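PDB 3R8E: hypothetical sugar kinase, which probably phosphorylates a sugar, as a putative sugar kinase of the ROK family built on a ribonuclease H-like fold. Local coordinates for residues Leu238-Trp241 against Ala242-Thr246; Glu250-Val253 against Asn254-Arg257. All blocks are in the same frame, centred on the assembly; numbering follows the deposited sequence.

Contact 1: residues Leu238-Trp241 against Ala242-Thr246; sequences LAVW and ADIGT
Four successive i to i+4 bonds tie Leu-238–Trp-241 to Ala-242–Thr-246 as about two and a half unbroken turns of helix 235-259. The first runs from Ala-242 N to Leu-238 O at 3.0 Å; the last, from Gly-245 N to Trp-241 O, measures 2.9 Å. Straightest is Ile-244 N to Val-240 O, with an N-H...O angle of 164°. Ile-244 takes part in both apolar side-chain touches. Ile-244 CG1 takes the place beside its own backbone N, chi1 -69°, which lays it 3.3 Å from Val-240 O. The same Ile-244 CG1 comes to 4.5 Å from Val-240 CG1. Its other branch, Ile-244 CG2, meets the Trp-241 indole at the ring edge, near the ring plane, 4.3 Å from Trp-241 CE3. Outside these segments, Leu-197, Phe-277 and Ala-230, from three different helices, touch Trp-241, and NE1 makes a weak hydrogen bond to Ile-226 O. On the backbone, Ala-242 O also accepts a bond from Asn-280 ND2 of helix 274-288. The chemistry is thus divided: regular backbone bonding holds these turns, while loose apolar touches within them accompany an indole packed mainly against neighbouring helices.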
loop_
_atom_site.group_PDB
_atom_site.type_symbol
_atom_site.label_atom_id
_atom_site.label_comp_id
_atom_site.label_asym_id
_atom_site.label_seq_id
_atom_site.Cartn_x
_atom_site.Cartn_y
_atom_site.Cartn_z
ATOM N N LEU A 238 13.096 -6.525 -27.418
ATOM C CA LEU A 238 11.652 -6.572 -27.167
ATOM C C LEU A 238 11.327 -7.477 -25.972
ATOM O O LEU A 238 10.462 -7.128 -25.162
ATOM C CB LEU A 238 10.891 -7.049 -28.420
ATOM C CG LEU A 238 10.701 -6.025 -29.549
ATOM C CD1 LEU A 238 10.471 -6.719 -30.876
ATOM C CD2 LEU A 238 9.542 -5.069 -29.257
ATOM N N ALA A 239 12.032 -8.626 -25.855
ATOM C CA ALA A 239 11.861 -9.603 -24.773
ATOM C C ALA A 239 12.309 -9.029 -23.427
ATOM O O ALA A 239 11.672 -9.317 -22.410
ATOM C CB ALA A 239 12.634 -10.875 -25.084
ATOM N N VAL A 240 13.387 -8.209 -23.425
ATOM C CA VAL A 240 13.906 -7.546 -22.219
ATOM C C VAL A 240 12.831 -6.593 -21.668
ATOM O O VAL A 240 12.498 -6.693 -20.484
ATOM C CB VAL A 240 15.260 -6.825 -22.472
ATOM C CG1 VAL A 240 15.590 -5.829 -21.360
ATOM C CG2 VAL A 240 16.394 -7.833 -22.633
ATOM N N TRP A 241 12.260 -5.717 -22.529
ATOM C CA TRP A 241 11.223 -4.769 -22.109
ATOM C C TRP A 241 9.945 -5.494 -21.680
ATOM O O TRP A 241 9.305 -5.059 -20.724
ATOM C CB TRP A 241 10.914 -3.726 -23.195
ATOM C CG TRP A 241 12.028 -2.749 -23.446
ATOM C CD1 TRP A 241 12.685 -2.549 -24.625
ATOM C CD2 TRP A 241 12.613 -1.838 -22.500
ATOM N NE1 TRP A 241 13.634 -1.566 -24.478
ATOM C CE2 TRP A 241 13.633 -1.131 -23.177
ATOM C CE3 TRP A 241 12.378 -1.552 -21.142
ATOM C CZ2 TRP A 241 14.419 -0.160 -22.544
ATOM C CZ3 TRP A 241 13.151 -0.581 -20.519
ATOM C CH2 TRP A 241 14.157 0.103 -21.218
ATOM N N ALA A 242 9.602 -6.618 -22.347
ATOM C CA ALA A 242 8.436 -7.432 -21.989
ATOM C C ALA A 242 8.586 -8.013 -20.567
ATOM O O ALA A 242 7.614 -8.022 -19.813
ATOM C CB ALA A 242 8.242 -8.551 -22.999
ATOM N N ASP A 243 9.809 -8.460 -20.195
ATOM C CA ASP A 243 10.083 -9.011 -18.867
ATOM C C ASP A 243 10.033 -7.898 -17.808
ATOM O O ASP A 243 9.429 -8.098 -16.752
ATOM C CB ASP A 243 11.428 -9.750 -18.828
ATOM C CG ASP A 243 11.553 -10.662 -17.623
ATOM O OD1 ASP A 243 10.904 -11.732 -17.618
ATOM O OD2 ASP A 243 12.283 -10.298 -16.676
ATOM N N ILE A 244 10.625 -6.715 -18.119
ATOM C CA ILE A 244 10.615 -5.524 -17.250
ATOM C C ILE A 244 9.149 -5.123 -16.986
ATOM O O ILE A 244 8.782 -4.876 -15.831
ATOM C CB ILE A 244 11.462 -4.366 -17.882
ATOM C CG1 ILE A 244 12.992 -4.682 -17.885
ATOM C CG2 ILE A 244 11.167 -2.989 -17.256
ATOM C CD1 ILE A 244 13.715 -4.813 -16.481
ATOM N N GLY A 245 8.330 -5.134 -18.041
ATOM C CA GLY A 245 6.904 -4.819 -17.969
ATOM C C GLY A 245 6.144 -5.708 -17.005
ATOM O O GLY A 245 5.421 -5.203 -16.142
ATOM N N THR A 246 6.351 -7.041 -17.108
ATOM C CA THR A 246 5.730 -8.028 -16.216
ATOM C C THR A 246 6.094 -7.726 -14.754
ATOM O O THR A 246 5.201 -7.717 -13.902
ATOM C CB THR A 246 6.142 -9.456 -16.608
ATOM O OG1 THR A 246 5.756 -9.699 -17.959
ATOM C CG2 THR A 246 5.522 -10.522 -15.696
#

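Contact 2: residues Glu250-Val253 against Asn254-Arg257; sequences ESLV and NIVR
Residues Glu-250–Val-253 and Asn-254–Arg-257 continue one another in helix 235-259, and three i to i+4 bonds join them: Ile-255 N to Ser-251 O at 3.0 Å, Val-256 N to Leu-252 O at 2.8 Å and Arg-257 N to Val-253 O at 3.0 Å. The middle one is nearly linear, 167° at the hydrogen. Leu-252 and Ile-255 make the apolar touch, their chains crossing obliquely with CD2 of Leu-252 4.1 Å from CD1 of Ile-255. Ile-255 CG1 lies beside its own backbone N (chi1 -64°), a placement that folds the branch back over the preceding turn, 3.4 Å from Ser-251 O. In the same way Val-256 CG2 sits against Leu-252 O. This apolar side faces the five-stranded sheet of the ribonuclease H-like domain, where Leu-252 packs on Leu-150 and Ile-255 on Ile-148 of strand 147-152; Leu-252 and Val-256 also meet Met-285 of helix 274-288. The polar side works differently. A water bridges Ser-251 and Asn-254, 2.9 Å from Ser-251 OG and accepting from Asn-254 ND2 at 3.2 Å. The other end of that amide, OD1, receives the backbone N-H of Leu-181 of the second subunit, so both ends of the amide are engaged and its rotation is fixed. Glu-250 OE1 bonds to Thr-183 OG1 of its own chain. Arg-257 rests its CG 3.4 Å from Val-253 O before the chain bends at chi2 (-57°), and its NH1 makes a weak hydrogen bond to Tyr-293 OH.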
loop_
_atom_site.group_PDB
_atom_site.type_symbol
_atom_site.label_atom_id
_atom_site.label_comp_id
_atom_site.label_asym_id
_atom_site.label_seq_id
_atom_site.Cartn_x
_atom_site.Cartn_y
_atom_site.Cartn_z
ATOM N N GLU A 250 3.488 -6.608 -11.851
ATOM C CA GLU A 250 3.322 -7.430 -10.651
ATOM C C GLU A 250 3.416 -6.588 -9.373
ATOM O O GLU A 250 2.639 -6.826 -8.449
ATOM C CB GLU A 250 4.334 -8.567 -10.615
ATOM C CG GLU A 250 3.953 -9.725 -11.519
ATOM C CD GLU A 250 4.928 -10.883 -11.527
ATOM O OE1 GLU A 250 6.003 -10.780 -10.890
ATOM O OE2 GLU A 250 4.612 -11.902 -12.178
ATOM N N SER A 251 4.315 -5.576 -9.332
ATOM C CA SER A 251 4.399 -4.686 -8.165
ATOM C C SER A 251 3.205 -3.724 -8.130
ATOM O O SER A 251 2.686 -3.435 -7.047
ATOM C CB SER A 251 5.717 -3.922 -8.143
ATOM O OG SER A 251 6.725 -4.742 -7.573
ATOM N N LEU A 252 2.734 -3.267 -9.309
ATOM C CA LEU A 252 1.558 -2.391 -9.381
ATOM C C LEU A 252 0.304 -3.133 -8.898
ATOM O O LEU A 252 -0.537 -2.509 -8.262
ATOM C CB LEU A 252 1.350 -1.799 -10.789
ATOM C CG LEU A 252 2.243 -0.588 -11.113
ATOM C CD1 LEU A 252 2.310 -0.335 -12.613
ATOM C CD2 LEU A 252 1.785 0.672 -10.363
ATOM N N VAL A 253 0.216 -4.469 -9.123
ATOM C CA VAL A 253 -0.899 -5.288 -8.605
ATOM C C VAL A 253 -0.964 -5.116 -7.078
ATOM O O VAL A 253 -2.036 -4.853 -6.525
ATOM C CB VAL A 253 -0.756 -6.781 -9.013
ATOM C CG1 VAL A 253 -1.622 -7.696 -8.135
ATOM C CG2 VAL A 253 -1.089 -6.972 -10.493
ATOM N N ASN A 254 0.201 -5.213 -6.411
ATOM C CA ASN A 254 0.281 -5.066 -4.957
ATOM C C ASN A 254 -0.060 -3.653 -4.489
ATOM O O ASN A 254 -0.757 -3.517 -3.483
ATOM C CB ASN A 254 1.659 -5.478 -4.441
ATOM C CG ASN A 254 1.877 -6.964 -4.470
ATOM O OD1 ASN A 254 0.938 -7.740 -4.641
ATOM N ND2 ASN A 254 3.120 -7.393 -4.306
ATOM N N ILE A 255 0.421 -2.610 -5.196
ATOM C CA ILE A 255 0.141 -1.208 -4.850
ATOM C C ILE A 255 -1.361 -0.950 -4.983
ATOM O O ILE A 255 -1.970 -0.373 -4.088
ATOM C CB ILE A 255 0.974 -0.224 -5.720
ATOM C CG1 ILE A 255 2.479 -0.399 -5.451
ATOM C CG2 ILE A 255 0.550 1.236 -5.490
ATOM C CD1 ILE A 255 3.390 0.084 -6.587
ATOM N N VAL A 256 -1.954 -1.411 -6.090
ATOM C CA VAL A 256 -3.381 -1.227 -6.351
ATOM C C VAL A 256 -4.218 -1.956 -5.273
ATOM O O VAL A 256 -5.191 -1.385 -4.792
ATOM C CB VAL A 256 -3.719 -1.689 -7.789
ATOM C CG1 VAL A 256 -5.214 -1.866 -7.986
ATOM C CG2 VAL A 256 -3.162 -0.698 -8.805
ATOM N N ARG A 257 -3.842 -3.189 -4.883
ATOM C CA ARG A 257 -4.603 -3.925 -3.864
ATOM C C ARG A 257 -4.583 -3.190 -2.526
ATOM O O ARG A 257 -5.590 -3.151 -1.823
ATOM C CB ARG A 257 -4.068 -5.361 -3.681
ATOM C CG ARG A 257 -4.513 -6.347 -4.764
ATOM C CD ARG A 257 -6.038 -6.434 -4.881
ATOM N NE ARG A 257 -6.488 -7.665 -5.530
ATOM C CZ ARG A 257 -7.732 -8.130 -5.467
ATOM N NH1 ARG A 257 -8.656 -7.480 -4.771
ATOM N NH2 ARG A 257 -8.054 -9.270 -6.066
HETATM O O HOH W 1 5.909 -6.145 -5.195
#

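How the contacts relate
The two contacts are successive sections of helix 235-259, separated by three residues, their centres about 17 Å apart, with contact 1 the earlier in the chain. Contact 1 is partly buried, with Ala-239 exposed, and its neighbours are mostly helices: 194-207, 223-231 and 274-288. Seven of the eight residues in contact 2 are buried, between strand 147-152, helix 274-288 and the second subunit, which does not touch contact 1. Helix 274-288 therefore runs beside both. Their chemistry follows these surroundings: an aromatic ring packed among helices in contact 1, but in contact 2 aliphatic branches turned to the sheet and an asparagine that reaches a water and the other subunit.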